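PDB 1WDE: probable diphthine synthase, which probably transfers three methyl groups from S-adenosyl-L-methionine to the modified target histidine of elongation factor 2, forming diphthine during diphthamide biosynthesis. Local coordinates for residues Ala251-Ser254 with Gly255-Trp259; Val155-Arg158 with Ile159-Leu163; Arg196-Ala199 with Arg200-Gly203; Pro205-Leu208 with Ala209-Pro212; Met131-Phe134 with Tyr135-Gly138. One frame throughout, in Å; residues are numbered along the deposited sequence.

Contact 1: residues Ala251-Ser254 with Gly255-Trp259; sequences ARLS and GVEEW
Glu257 OE1 is held by two donors, Ser254 N at 3.0 Å in a nearly straight bond (165°) and the guanidinium of Arg136, which meets it in a salt bridge. The backbone donor uses the anti lone pair of OE1, the one turned away from OE2. Glu257 OE2, in turn, accepts from His168 NE2 and Ser133 N; with both oxygens satisfied, this buried carboxylate would probably stay ionised beside Arg136 and the helix N-terminus. Glu257 reaches back because its CG stands beside its own backbone N (chi1 -79°) and the chain then runs extended, which carries the carboxylate past the start of the helix to the preceding loop. The second half of the exchange comes from Ser254, whose OG accepts from Glu257 N at 3.0 Å. Together the two bonds make a capping box, in which Ser254, the last residue of the loop after strand 246-249, is the N-cap of helix 255-264. The first backbone turn is closed by Glu258 N, which donates to Ser254 O at 3.0 Å. Leu253 packs against the same turn: its CB lies 3.7 Å from Glu258 CG, while its CD2 branch approaches Glu257 CB at 4.0 Å. Its two branches are therefore divided between neighbouring glutamates, CD1 lying against the aliphatic part of Glu258.

Contact 2: residues Val155-Arg158 with Ile159-Leu163; sequences VARR and IYLNL
Arg157 and Leu161, one helical turn apart, make the main side-chain contact of this stretch of helix 153-165. Leu161 CD1 sits over the centre of one guanidinium face, 3.9 Å from Arg157 CZ, so that a methyl group meets the flat cation. The Arg157 chain runs extended to NE, and the turn at the last torsion (chi4 -85°) sets the flat group so that one face meets Leu161 CD1; its NE is held by a salt bridge to Glu292. The Tyr160 ring approaches the preceding turn of backbone, its CD1 3.3 Å from Ala156 O, while its hydroxyl bonds to Asp195.

The backbone bonds are mainly the i to i+4 bonds of an alpha-helix. Tyr160 N donates to Ala156 O at 3.1 Å and Leu161 N to Arg157 O at 2.9 Å. Arg158 O receives two donors, Asn162 N at 3.1 Å and a water at 2.7 Å; the same water reaches Asn162 OD1 in a weak bond, bridging carbonyl and side chain. Asn162 is further tied to Thr169 and to Gly139 N, on the two strands that this helix connects in a beta-alpha-beta unit.

Arg157 thus serves both ways: a face of its guanidinium meets a methyl while its NE is paired with Glu292. Burial of Tyr160 and Asn162 is compatible with their polarity because their polar groups are bonded to partners beyond the helix.

Contact 3: residues Arg196-Ala199 with Arg200-Gly203; sequences REYA and REAG
Tyr198 receives the Ala202 methyl over one ring face at the C-terminal end of helix 184-202, an i to i+4 CH-pi contact on the last turn. From CB the side chain leaves with CG anti to the backbone N (chi1 173°), which leans the outward-pointing ring toward the C-terminal end, within reach of Ala202. At CD1 the ring comes within 4.3 Å of Glu201 CG, obliquely to the ring plane. Farther out, CE1 meets Ala202 CB at 4.0 Å, and CZ is nearly as close to it. The methyl carbon, Ala202 CB, lies 4.2 Å from the centroid of the Tyr198 ring and 18° off the normal, displaced toward the rim. At the tip, OH bonds to Glu292 near the chain's C-terminus, while the hydroxyl end also packs on Arg157 of helix 153-165, so Tyr198 joins two helices and the C-terminal tail.

Glu201 follows a different course. Its CG stands between its own backbone N and carbonyl carbon (chi1 65°), which brings it to 3.1 Å from Tyr198 O. That carbonyl also accepts from Ala202 N at 2.8 Å, although the bond is bent at the hydrogen. Arg200 contributes mainly its CB, close to the carbonyl oxygens of Arg196 and Glu197, and its extended chain leads outward to an exposed surface. The helix ends as Gly203 turns to positive phi, and regular bonding fades there: Ala199 O receives weak bonds from both Ala202 N and Gly203 N, the latter at 2.9 Å.

Contact 4: residues Pro205-Leu208 with Ala209-Pro212; sequences PALL and ARLP
Leu208 lays its CD2 branch against Leu211 CD1 at 3.7 Å, the apolar core of a short 3-10 turn between helix 184-202 and strand 213-217. The two side chains cross at an angle, each with CG beside its own backbone N (chi1 -55° for Leu208 and -65° for Leu211), and together they face helix 153-165: Leu208 touches Ala156, Ile159 and Tyr160, and Leu211 touches Leu163.

The turn is drawn together by two successive i to i+3 backbone bonds, as expected of a 3-10 segment. Arg210 N donates to Leu207 O at 3.1 Å, and Leu211 N to Leu208 O at 3.0 Å. The second bond is the straighter, at 160°. The amide of Leu208 is in turn held by Asp195 of helix 184-202, which pins the start of the turn to the preceding helix.

On another side of the turn Leu207 meets the arginine. Its CD2 comes to 3.3 Å from Arg210 NH2, approaching the guanidinium obliquely. Arg210 bends at chi3 to bring its head back beside Leu207, and NH1 forms a salt bridge to Asp274 in the loop that precedes helix 277-287. A water accepts weakly from Arg210 NH2 at 3.4 Å and donates to Ala206 O at 3.0 Å.

Contact 5: residues Met131-Phe134 with Tyr135-Gly138; sequences MLSF and YRFG
Tyr135 presents one ring face to the edge of Phe134, a T-shaped pair between adjacent residues with centroids 5.9 Å apart and planes at 72°. Phe134 CD1 stands over that face toward its rim, 4.3 Å from Tyr135 CD1, while Ser133 OG comes to the edge of the tyrosine, 3.5 Å from Tyr135 CD2. The Phe134 ring has a water over one of its faces, offset to the rim. Both aromatic side chains belong to exposed residues.

The Phe137 ring is met at its edge by the loop. Leu132 O lies in its ring plane, and Ser133 O approaches CD1 obliquely at 3.2 Å. Its CZ reaches Leu132 CB at 3.9 Å, because CG stands beside its backbone N (chi1 -80°) and the ring swings back to the loop, edge first.

The backbone folds through a 3-10 turn closed by two bonds, Arg136 N to Ser133 O at 3.0 Å and Phe137 N to Phe134 O at 3.2 Å, the latter nearly straight (167°). The same water that lies over Phe134 donates to Phe134 O at 2.9 Å and also to Phe137 O, bridging the turn to the first residue of the strand.

This turn leads from helix 122-130 into edge strand 137-143 of the mixed sheet. Leu132 packs against helix 255-264, and the Arg136 guanidinium bonds to Arg252 O and Gly166 O, besides its ion pair with that helix. Phe137 stands edge-to-face with His168 on the neighbouring parallel strand 168-173 and also touches helix 122-130.

Contact 4 is buried, contacts 1, 2 and 3 are partly so, and contact 5 lies at the surface. Contacts 2 and 3 each follow a helix and meet through Tyr160 and Tyr198; apolar and CH-pi contacts beside helical backbone bonds dominate them. Contact 4 packs on both helices: Tyr160 OH bonds to Leu207 N, and Ala199 touches Ala206. Contacts 1 and 5 are a helix start and a strand entry, and meet through the ion pair of buried Glu257 with Arg136, with Leu253 against Leu132. Contact 1 also reaches contact 2 where Ala251 touches Leu163, whereas contacts 3 and 5 stay about 16 Å apart at their nearest atoms.

Contact 1: residues Ala251-Ser254 with Gly255-Trp259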
loop_
_atom_site.group_PDB
_atom_site.type_symbol
_atom_site.label_atom_id
_atom_site.label_comp_id
_atom_site.label_asym_id
_atom_site.label_seq_id
_atom_site.Cartn_x
_atom_site.Cartn_y
_atom_site.Cartn_z
ATOM N N ALA A 251 9.314 13.586 4.167
ATOM C CA ALA A 251 10.576 14.249 3.907
ATOM C C ALA A 251 10.332 15.476 4.769
ATOM O O ALA A 251 9.237 15.628 5.334
ATOM C CB ALA A 251 10.695 14.656 2.438
ATOM N N ARG A 252 11.314 16.360 4.870
ATOM C CA ARG A 252 11.140 17.556 5.688
ATOM C C ARG A 252 9.884 18.307 5.291
ATOM O O ARG A 252 9.744 18.741 4.145
ATOM C CB ARG A 252 12.367 18.457 5.541
ATOM C CG ARG A 252 12.396 19.555 6.536
ATOM C CD ARG A 252 13.816 19.888 6.920
ATOM N NE ARG A 252 13.823 21.035 7.804
ATOM C CZ ARG A 252 14.895 21.472 8.446
ATOM N NH1 ARG A 252 16.053 20.842 8.297
ATOM N NH2 ARG A 252 14.800 22.547 9.219
ATOM N N LEU A 253 8.962 18.478 6.237
ATOM C CA LEU A 253 7.696 19.140 5.944
ATOM C C LEU A 253 7.832 20.600 5.608
ATOM O O LEU A 253 8.664 21.304 6.172
ATOM C CB LEU A 253 6.745 19.033 7.139
ATOM C CG LEU A 253 6.365 17.608 7.541
ATOM C CD1 LEU A 253 5.568 17.618 8.834
ATOM C CD2 LEU A 253 5.591 16.989 6.401
ATOM N N SER A 254 6.984 21.058 4.704
ATOM C CA SER A 254 6.954 22.458 4.326
ATOM C C SER A 254 6.184 23.139 5.461
ATOM O O SER A 254 5.425 22.490 6.180
ATOM C CB SER A 254 6.203 22.635 2.998
ATOM O OG SER A 254 4.831 22.913 3.227
ATOM N N GLY A 255 6.389 24.435 5.646
ATOM C CA GLY A 255 5.679 25.125 6.709
ATOM C C GLY A 255 4.181 24.893 6.648
ATOM O O GLY A 255 3.538 24.621 7.668
ATOM N N VAL A 256 3.612 25.005 5.451
ATOM C CA VAL A 256 2.181 24.787 5.288
ATOM C C VAL A 256 1.825 23.333 5.619
ATOM O O VAL A 256 0.771 23.070 6.190
ATOM C CB VAL A 256 1.713 25.152 3.851
ATOM C CG1 VAL A 256 0.304 24.629 3.602
ATOM C CG2 VAL A 256 1.716 26.684 3.684
ATOM N N GLU A 257 2.717 22.395 5.298
ATOM C CA GLU A 257 2.446 20.983 5.590
ATOM C C GLU A 257 2.385 20.642 7.077
ATOM O O GLU A 257 1.595 19.793 7.485
ATOM C CB GLU A 257 3.474 20.087 4.915
ATOM C CG GLU A 257 3.220 19.869 3.419
ATOM C CD GLU A 257 4.231 18.919 2.836
ATOM O OE1 GLU A 257 5.439 19.133 3.052
ATOM O OE2 GLU A 257 3.827 17.949 2.177
ATOM N N GLU A 258 3.249 21.267 7.873
ATOM C CA GLU A 258 3.262 21.062 9.322
ATOM C C GLU A 258 1.908 21.478 9.880
ATOM O O GLU A 258 1.360 20.839 10.787
ATOM C CB GLU A 258 4.357 21.917 9.986
ATOM C CG GLU A 258 5.759 21.363 9.774
ATOM C CD GLU A 258 6.863 22.219 10.406
ATOM O OE1 GLU A 258 8.032 21.769 10.392
ATOM O OE2 GLU A 258 6.571 23.332 10.903
ATOM N N TRP A 259 1.373 22.563 9.332
ATOM C CA TRP A 259 0.080 23.074 9.766
ATOM C C TRP A 259 -1.015 22.090 9.356
ATOM O O TRP A 259 -1.878 21.760 10.171
ATOM C CB TRP A 259 -0.137 24.459 9.152
ATOM C CG TRP A 259 -1.504 25.064 9.306
ATOM C CD1 TRP A 259 -2.119 25.454 10.465
ATOM C CD2 TRP A 259 -2.422 25.361 8.244
ATOM N NE1 TRP A 259 -3.369 25.977 10.191
ATOM C CE2 TRP A 259 -3.577 25.930 8.834
ATOM C CE3 TRP A 259 -2.382 25.201 6.852
ATOM C CZ2 TRP A 259 -4.682 26.336 8.075
ATOM C CZ3 TRP A 259 -3.482 25.606 6.098
ATOM C CH2 TRP A 259 -4.616 26.167 6.713
#

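Contact 2: residues Val155-Arg158 with Ile159-Leu163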
loop_
_atom_site.group_PDB
_atom_site.type_symbol
_atom_site.label_atom_id
_atom_site.label_comp_id
_atom_site.label_asym_id
_atom_site.label_seq_id
_atom_site.Cartn_x
_atom_site.Cartn_y
_atom_site.Cartn_z
ATOM N N VAL A 155 15.021 -1.973 1.066
ATOM C CA VAL A 155 13.862 -1.165 1.425
ATOM C C VAL A 155 14.267 0.111 2.167
ATOM O O VAL A 155 13.721 1.188 1.893
ATOM C CB VAL A 155 12.867 -1.967 2.276
ATOM C CG1 VAL A 155 11.926 -1.019 3.026
ATOM C CG2 VAL A 155 12.062 -2.880 1.364
ATOM N N ALA A 156 15.225 -0.005 3.092
ATOM C CA ALA A 156 15.697 1.158 3.846
ATOM C C ALA A 156 16.286 2.150 2.845
ATOM O O ALA A 156 15.966 3.333 2.876
ATOM C CB ALA A 156 16.756 0.746 4.890
ATOM N N ARG A 157 17.144 1.664 1.951
ATOM C CA ARG A 157 17.733 2.540 0.941
ATOM C C ARG A 157 16.692 3.306 0.113
ATOM O O ARG A 157 16.879 4.483 -0.157
ATOM C CB ARG A 157 18.638 1.748 -0.006
ATOM C CG ARG A 157 19.147 2.559 -1.204
ATOM C CD ARG A 157 20.316 1.844 -1.863
ATOM N NE ARG A 157 20.807 2.520 -3.057
ATOM C CZ ARG A 157 20.295 2.361 -4.274
ATOM N NH1 ARG A 157 19.262 1.550 -4.471
ATOM N NH2 ARG A 157 20.844 2.987 -5.306
ATOM N N ARG A 158 15.603 2.658 -0.304
ATOM C CA ARG A 158 14.622 3.382 -1.108
ATOM C C ARG A 158 14.017 4.525 -0.295
ATOM O O ARG A 158 13.645 5.579 -0.833
ATOM C CB ARG A 158 13.533 2.438 -1.640
ATOM C CG ARG A 158 14.039 1.440 -2.685
ATOM C CD ARG A 158 12.877 0.899 -3.536
ATOM N NE ARG A 158 12.194 1.975 -4.267
ATOM C CZ ARG A 158 10.876 2.024 -4.481
ATOM N NH1 ARG A 158 10.084 1.054 -4.032
ATOM N NH2 ARG A 158 10.334 3.063 -5.109
ATOM N N ILE A 159 13.936 4.344 1.014
ATOM C CA ILE A 159 13.395 5.407 1.841
ATOM C C ILE A 159 14.379 6.571 1.817
ATOM O O ILE A 159 13.966 7.720 1.663
ATOM C CB ILE A 159 13.160 4.944 3.290
ATOM C CG1 ILE A 159 12.087 3.846 3.304
ATOM C CG2 ILE A 159 12.743 6.139 4.151
ATOM C CD1 ILE A 159 11.846 3.227 4.711
ATOM N N TYR A 160 15.676 6.293 1.959
ATOM C CA TYR A 160 16.643 7.394 1.903
ATOM C C TYR A 160 16.622 8.071 0.513
ATOM O O TYR A 160 16.839 9.270 0.396
ATOM C CB TYR A 160 18.065 6.903 2.211
ATOM C CG TYR A 160 18.302 6.564 3.671
ATOM C CD1 TYR A 160 18.388 5.241 4.093
ATOM C CD2 TYR A 160 18.483 7.574 4.620
ATOM C CE1 TYR A 160 18.657 4.922 5.442
ATOM C CE2 TYR A 160 18.749 7.274 5.953
ATOM C CZ TYR A 160 18.837 5.946 6.356
ATOM O OH TYR A 160 19.131 5.645 7.662
ATOM N N LEU A 161 16.372 7.302 -0.539
ATOM C CA LEU A 161 16.330 7.883 -1.895
ATOM C C LEU A 161 15.191 8.899 -2.004
ATOM O O LEU A 161 15.334 9.952 -2.637
ATOM C CB LEU A 161 16.185 6.763 -2.940
ATOM C CG LEU A 161 17.491 5.969 -3.131
ATOM C CD1 LEU A 161 17.315 4.859 -4.158
ATOM C CD2 LEU A 161 18.587 6.941 -3.596
ATOM N N ASN A 162 14.063 8.596 -1.372
ATOM C CA ASN A 162 12.930 9.514 -1.385
ATOM C C ASN A 162 13.353 10.761 -0.615
ATOM O O ASN A 162 13.138 11.895 -1.052
ATOM C CB ASN A 162 11.709 8.918 -0.666
ATOM C CG ASN A 162 10.848 8.031 -1.548
ATOM O OD1 ASN A 162 10.849 8.138 -2.767
ATOM N ND2 ASN A 162 10.068 7.171 -0.910
ATOM N N LEU A 163 13.928 10.548 0.564
ATOM C CA LEU A 163 14.371 11.665 1.382
ATOM C C LEU A 163 15.314 12.593 0.622
ATOM O O LEU A 163 15.155 13.801 0.678
ATOM C CB LEU A 163 15.046 11.156 2.664
ATOM C CG LEU A 163 14.065 10.428 3.579
ATOM C CD1 LEU A 163 14.801 9.719 4.712
ATOM C CD2 LEU A 163 13.075 11.439 4.139
HETATM O O HOH W 1 12.390 5.709 -3.184
#

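Contact 3: residues Arg196-Ala199 with Arg200-Gly203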
loop_
_atom_site.group_PDB
_atom_site.type_symbol
_atom_site.label_atom_id
_atom_site.label_comp_id
_atom_site.label_asym_id
_atom_site.label_seq_id
_atom_site.Cartn_x
_atom_site.Cartn_y
_atom_site.Cartn_z
ATOM N N ARG A 196 20.050 -0.171 10.499
ATOM C CA ARG A 196 21.332 -0.264 11.188
ATOM C C ARG A 196 22.320 -1.109 10.395
ATOM O O ARG A 196 23.519 -0.818 10.367
ATOM C CB ARG A 196 21.149 -0.829 12.600
ATOM C CG ARG A 196 20.512 0.159 13.572
ATOM C CD ARG A 196 20.555 -0.342 15.018
ATOM N NE ARG A 196 19.718 -1.522 15.249
ATOM C CZ ARG A 196 18.395 -1.498 15.401
ATOM N NH1 ARG A 196 17.746 -2.634 15.610
ATOM N NH2 ARG A 196 17.722 -0.351 15.359
ATOM N N GLU A 197 21.811 -2.150 9.749
ATOM C CA GLU A 197 22.640 -3.025 8.934
ATOM C C GLU A 197 23.066 -2.268 7.681
ATOM O O GLU A 197 24.230 -2.327 7.285
ATOM C CB GLU A 197 21.843 -4.265 8.540
ATOM C CG GLU A 197 22.657 -5.530 8.453
ATOM C CD GLU A 197 21.782 -6.768 8.464
ATOM O OE1 GLU A 197 21.124 -7.025 9.499
ATOM O OE2 GLU A 197 21.745 -7.477 7.434
ATOM N N TYR A 198 22.122 -1.555 7.064
ATOM C CA TYR A 198 22.404 -0.782 5.852
ATOM C C TYR A 198 23.362 0.392 6.066
ATOM O O TYR A 198 24.322 0.560 5.310
ATOM C CB TYR A 198 21.097 -0.270 5.227
ATOM C CG TYR A 198 21.312 0.684 4.062
ATOM C CD1 TYR A 198 22.013 0.284 2.920
ATOM C CD2 TYR A 198 20.831 1.996 4.115
ATOM C CE1 TYR A 198 22.231 1.173 1.858
ATOM C CE2 TYR A 198 21.043 2.893 3.065
ATOM C CZ TYR A 198 21.743 2.475 1.943
ATOM O OH TYR A 198 21.962 3.361 0.917
ATOM N N ALA A 199 23.114 1.207 7.086
ATOM C CA ALA A 199 23.983 2.352 7.357
ATOM C C ALA A 199 25.406 1.863 7.639
ATOM O O ALA A 199 26.388 2.508 7.265
ATOM C CB ALA A 199 23.452 3.146 8.546
ATOM N N ARG A 200 25.503 0.715 8.299
ATOM C CA ARG A 200 26.794 0.116 8.618
ATOM C C ARG A 200 27.623 -0.078 7.345
ATOM O O ARG A 200 28.759 0.383 7.267
ATOM C CB ARG A 200 26.590 -1.241 9.305
ATOM C CG ARG A 200 27.885 -1.910 9.741
ATOM C CD ARG A 200 27.733 -3.417 9.888
ATOM N NE ARG A 200 29.038 -4.061 10.023
ATOM C CZ ARG A 200 29.253 -5.364 9.871
ATOM N NH1 ARG A 200 28.246 -6.175 9.576
ATOM N NH2 ARG A 200 30.480 -5.854 10.007
ATOM N N GLU A 201 27.045 -0.758 6.355
ATOM C CA GLU A 201 27.719 -1.025 5.084
ATOM C C GLU A 201 27.782 0.184 4.150
ATOM O O GLU A 201 28.597 0.218 3.226
ATOM C CB GLU A 201 27.022 -2.171 4.344
ATOM C CG GLU A 201 25.593 -1.853 3.909
ATOM C CD GLU A 201 24.962 -2.963 3.075
ATOM O OE1 GLU A 201 25.386 -3.155 1.914
ATOM O OE2 GLU A 201 24.044 -3.646 3.581
ATOM N N ALA A 202 26.910 1.162 4.374
ATOM C CA ALA A 202 26.882 2.357 3.540
ATOM C C ALA A 202 27.862 3.394 4.075
ATOM O O ALA A 202 28.157 4.385 3.407
ATOM C CB ALA A 202 25.483 2.935 3.506
ATOM N N GLY A 203 28.368 3.153 5.281
ATOM C CA GLY A 203 29.311 4.074 5.886
ATOM C C GLY A 203 28.647 5.366 6.320
ATOM O O GLY A 203 29.045 6.454 5.894
#

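Contact 4: residues Pro205-Leu208 with Ala209-Pro212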
loop_
_atom_site.group_PDB
_atom_site.type_symbol
_atom_site.label_atom_id
_atom_site.label_comp_id
_atom_site.label_asym_id
_atom_site.label_seq_id
_atom_site.Cartn_x
_atom_site.Cartn_y
_atom_site.Cartn_z
ATOM N N PRO A 205 25.731 7.032 9.691
ATOM C CA PRO A 205 24.940 6.743 10.888
ATOM C C PRO A 205 23.554 6.249 10.472
ATOM O O PRO A 205 23.091 6.588 9.385
ATOM C CB PRO A 205 24.881 8.101 11.579
ATOM C CG PRO A 205 24.791 9.057 10.386
ATOM C CD PRO A 205 25.843 8.488 9.462
ATOM N N ALA A 206 22.909 5.440 11.315
ATOM C CA ALA A 206 21.553 4.955 11.032
ATOM C C ALA A 206 20.652 6.117 11.426
ATOM O O ALA A 206 20.775 6.647 12.533
ATOM C CB ALA A 206 21.239 3.735 11.866
ATOM N N LEU A 207 19.745 6.519 10.533
ATOM C CA LEU A 207 18.897 7.676 10.814
ATOM C C LEU A 207 17.389 7.510 10.830
ATOM O O LEU A 207 16.696 8.354 11.375
ATOM C CB LEU A 207 19.247 8.809 9.835
ATOM C CG LEU A 207 20.707 9.261 9.872
ATOM C CD1 LEU A 207 20.999 10.097 8.657
ATOM C CD2 LEU A 207 20.975 10.030 11.168
ATOM N N LEU A 208 16.874 6.450 10.227
ATOM C CA LEU A 208 15.423 6.271 10.175
ATOM C C LEU A 208 14.670 6.282 11.511
ATOM O O LEU A 208 13.566 6.835 11.599
ATOM C CB LEU A 208 15.093 4.995 9.379
ATOM C CG LEU A 208 15.690 4.922 7.954
ATOM C CD1 LEU A 208 15.139 3.679 7.210
ATOM C CD2 LEU A 208 15.311 6.180 7.152
ATOM N N ALA A 209 15.261 5.700 12.556
ATOM C CA ALA A 209 14.601 5.642 13.865
ATOM C C ALA A 209 14.256 7.028 14.383
ATOM O O ALA A 209 13.242 7.228 15.063
ATOM C CB ALA A 209 15.503 4.915 14.865
ATOM N N ARG A 210 15.094 7.993 14.032
ATOM C CA ARG A 210 14.928 9.383 14.447
ATOM C C ARG A 210 13.927 10.231 13.643
ATOM O O ARG A 210 13.646 11.382 13.994
ATOM C CB ARG A 210 16.281 10.077 14.425
ATOM C CG ARG A 210 17.241 9.625 15.523
ATOM C CD ARG A 210 18.167 10.788 15.850
ATOM N NE ARG A 210 19.290 10.866 14.940
ATOM C CZ ARG A 210 19.949 11.978 14.633
ATOM N NH1 ARG A 210 19.601 13.155 15.142
ATOM N NH2 ARG A 210 20.999 11.897 13.845
ATOM N N LEU A 211 13.406 9.681 12.554
ATOM C CA LEU A 211 12.429 10.418 11.750
ATOM C C LEU A 211 11.015 10.293 12.288
ATOM O O LEU A 211 10.636 9.235 12.779
ATOM C CB LEU A 211 12.405 9.866 10.328
ATOM C CG LEU A 211 13.668 10.039 9.497
ATOM C CD1 LEU A 211 13.550 9.210 8.220
ATOM C CD2 LEU A 211 13.836 11.531 9.205
ATOM N N PRO A 212 10.216 11.369 12.181
ATOM C CA PRO A 212 8.830 11.345 12.641
ATOM C C PRO A 212 8.098 10.540 11.564
ATOM O O PRO A 212 8.654 10.268 10.486
ATOM C CB PRO A 212 8.428 12.823 12.628
ATOM C CG PRO A 212 9.198 13.356 11.450
ATOM C CD PRO A 212 10.575 12.709 11.670
HETATM O O HOH W 2 22.038 8.723 14.252
#

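Contact 5: residues Met131-Phe134 with Tyr135-Gly138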
loop_
_atom_site.group_PDB
_atom_site.type_symbol
_atom_site.label_atom_id
_atom_site.label_comp_id
_atom_site.label_asym_id
_atom_site.label_seq_id
_atom_site.Cartn_x
_atom_site.Cartn_y
_atom_site.Cartn_z
HETATM N N MSE A 131 -3.193 14.730 4.731
HETATM C CA MSE A 131 -3.275 16.050 4.142
HETATM C C MSE A 131 -1.935 16.637 3.710
HETATM O O MSE A 131 -1.822 17.838 3.469
HETATM C CB MSE A 131 -4.025 16.985 5.077
HETATM C CG MSE A 131 -5.415 16.479 5.353
HETATM SE SE MSE A 131 -6.611 17.863 5.939
HETATM C CE MSE A 131 -5.444 18.948 7.042
ATOM N N LEU A 132 -0.929 15.774 3.597
ATOM C CA LEU A 132 0.392 16.201 3.134
ATOM C C LEU A 132 0.264 16.482 1.632
ATOM O O LEU A 132 -0.679 16.006 0.971
ATOM C CB LEU A 132 1.437 15.105 3.381
ATOM C CG LEU A 132 1.790 14.939 4.875
ATOM C CD1 LEU A 132 2.735 13.783 5.048
ATOM C CD2 LEU A 132 2.419 16.230 5.427
ATOM N N SER A 133 1.207 17.235 1.085
ATOM C CA SER A 133 1.124 17.579 -0.337
ATOM C C SER A 133 1.197 16.370 -1.256
ATOM O O SER A 133 2.156 15.595 -1.228
ATOM C CB SER A 133 2.219 18.578 -0.696
ATOM O OG SER A 133 2.288 18.780 -2.091
ATOM N N PHE A 134 0.160 16.207 -2.064
ATOM C CA PHE A 134 0.090 15.100 -3.017
ATOM C C PHE A 134 1.341 15.070 -3.893
ATOM O O PHE A 134 1.919 14.012 -4.117
ATOM C CB PHE A 134 -1.154 15.259 -3.916
ATOM C CG PHE A 134 -1.140 14.375 -5.128
ATOM C CD1 PHE A 134 -0.786 14.883 -6.372
ATOM C CD2 PHE A 134 -1.420 13.023 -5.014
ATOM C CE1 PHE A 134 -0.704 14.038 -7.493
ATOM C CE2 PHE A 134 -1.339 12.175 -6.124
ATOM C CZ PHE A 134 -0.978 12.690 -7.362
ATOM N N TYR A 135 1.785 16.247 -4.326
ATOM C CA TYR A 135 2.942 16.381 -5.214
ATOM C C TYR A 135 4.257 15.870 -4.631
ATOM O O TYR A 135 5.177 15.536 -5.383
ATOM C CB TYR A 135 3.137 17.855 -5.592
ATOM C CG TYR A 135 1.907 18.501 -6.168
ATOM C CD1 TYR A 135 1.528 18.273 -7.503
ATOM C CD2 TYR A 135 1.107 19.329 -5.381
ATOM C CE1 TYR A 135 0.388 18.851 -8.030
ATOM C CE2 TYR A 135 -0.037 19.913 -5.890
ATOM C CZ TYR A 135 -0.392 19.673 -7.213
ATOM O OH TYR A 135 -1.514 20.273 -7.708
ATOM N N ARG A 136 4.345 15.814 -3.301
ATOM C CA ARG A 136 5.567 15.400 -2.633
ATOM C C ARG A 136 5.665 13.939 -2.296
ATOM O O ARG A 136 6.683 13.501 -1.761
ATOM C CB ARG A 136 5.796 16.233 -1.354
ATOM C CG ARG A 136 6.047 17.717 -1.629
ATOM C CD ARG A 136 6.597 18.434 -0.412
ATOM N NE ARG A 136 7.959 18.011 -0.103
ATOM C CZ ARG A 136 8.555 18.250 1.056
ATOM N NH1 ARG A 136 7.892 18.904 2.007
ATOM N NH2 ARG A 136 9.802 17.848 1.259
ATOM N N PHE A 137 4.615 13.170 -2.567
ATOM C CA PHE A 137 4.710 11.745 -2.288
ATOM C C PHE A 137 5.627 11.118 -3.307
ATOM O O PHE A 137 5.543 11.420 -4.514
ATOM C CB PHE A 137 3.340 11.059 -2.325
ATOM C CG PHE A 137 2.550 11.263 -1.062
ATOM C CD1 PHE A 137 1.773 12.400 -0.891
ATOM C CD2 PHE A 137 2.685 10.377 0.005
ATOM C CE1 PHE A 137 1.153 12.673 0.322
ATOM C CE2 PHE A 137 2.058 10.643 1.249
ATOM C CZ PHE A 137 1.301 11.797 1.398
ATOM N N GLY A 138 6.521 10.264 -2.822
ATOM C CA GLY A 138 7.450 9.585 -3.704
ATOM C C GLY A 138 7.218 8.082 -3.788
ATOM O O GLY A 138 6.067 7.611 -3.819
HETATM O O HOH W 3 3.164 12.538 -6.268
#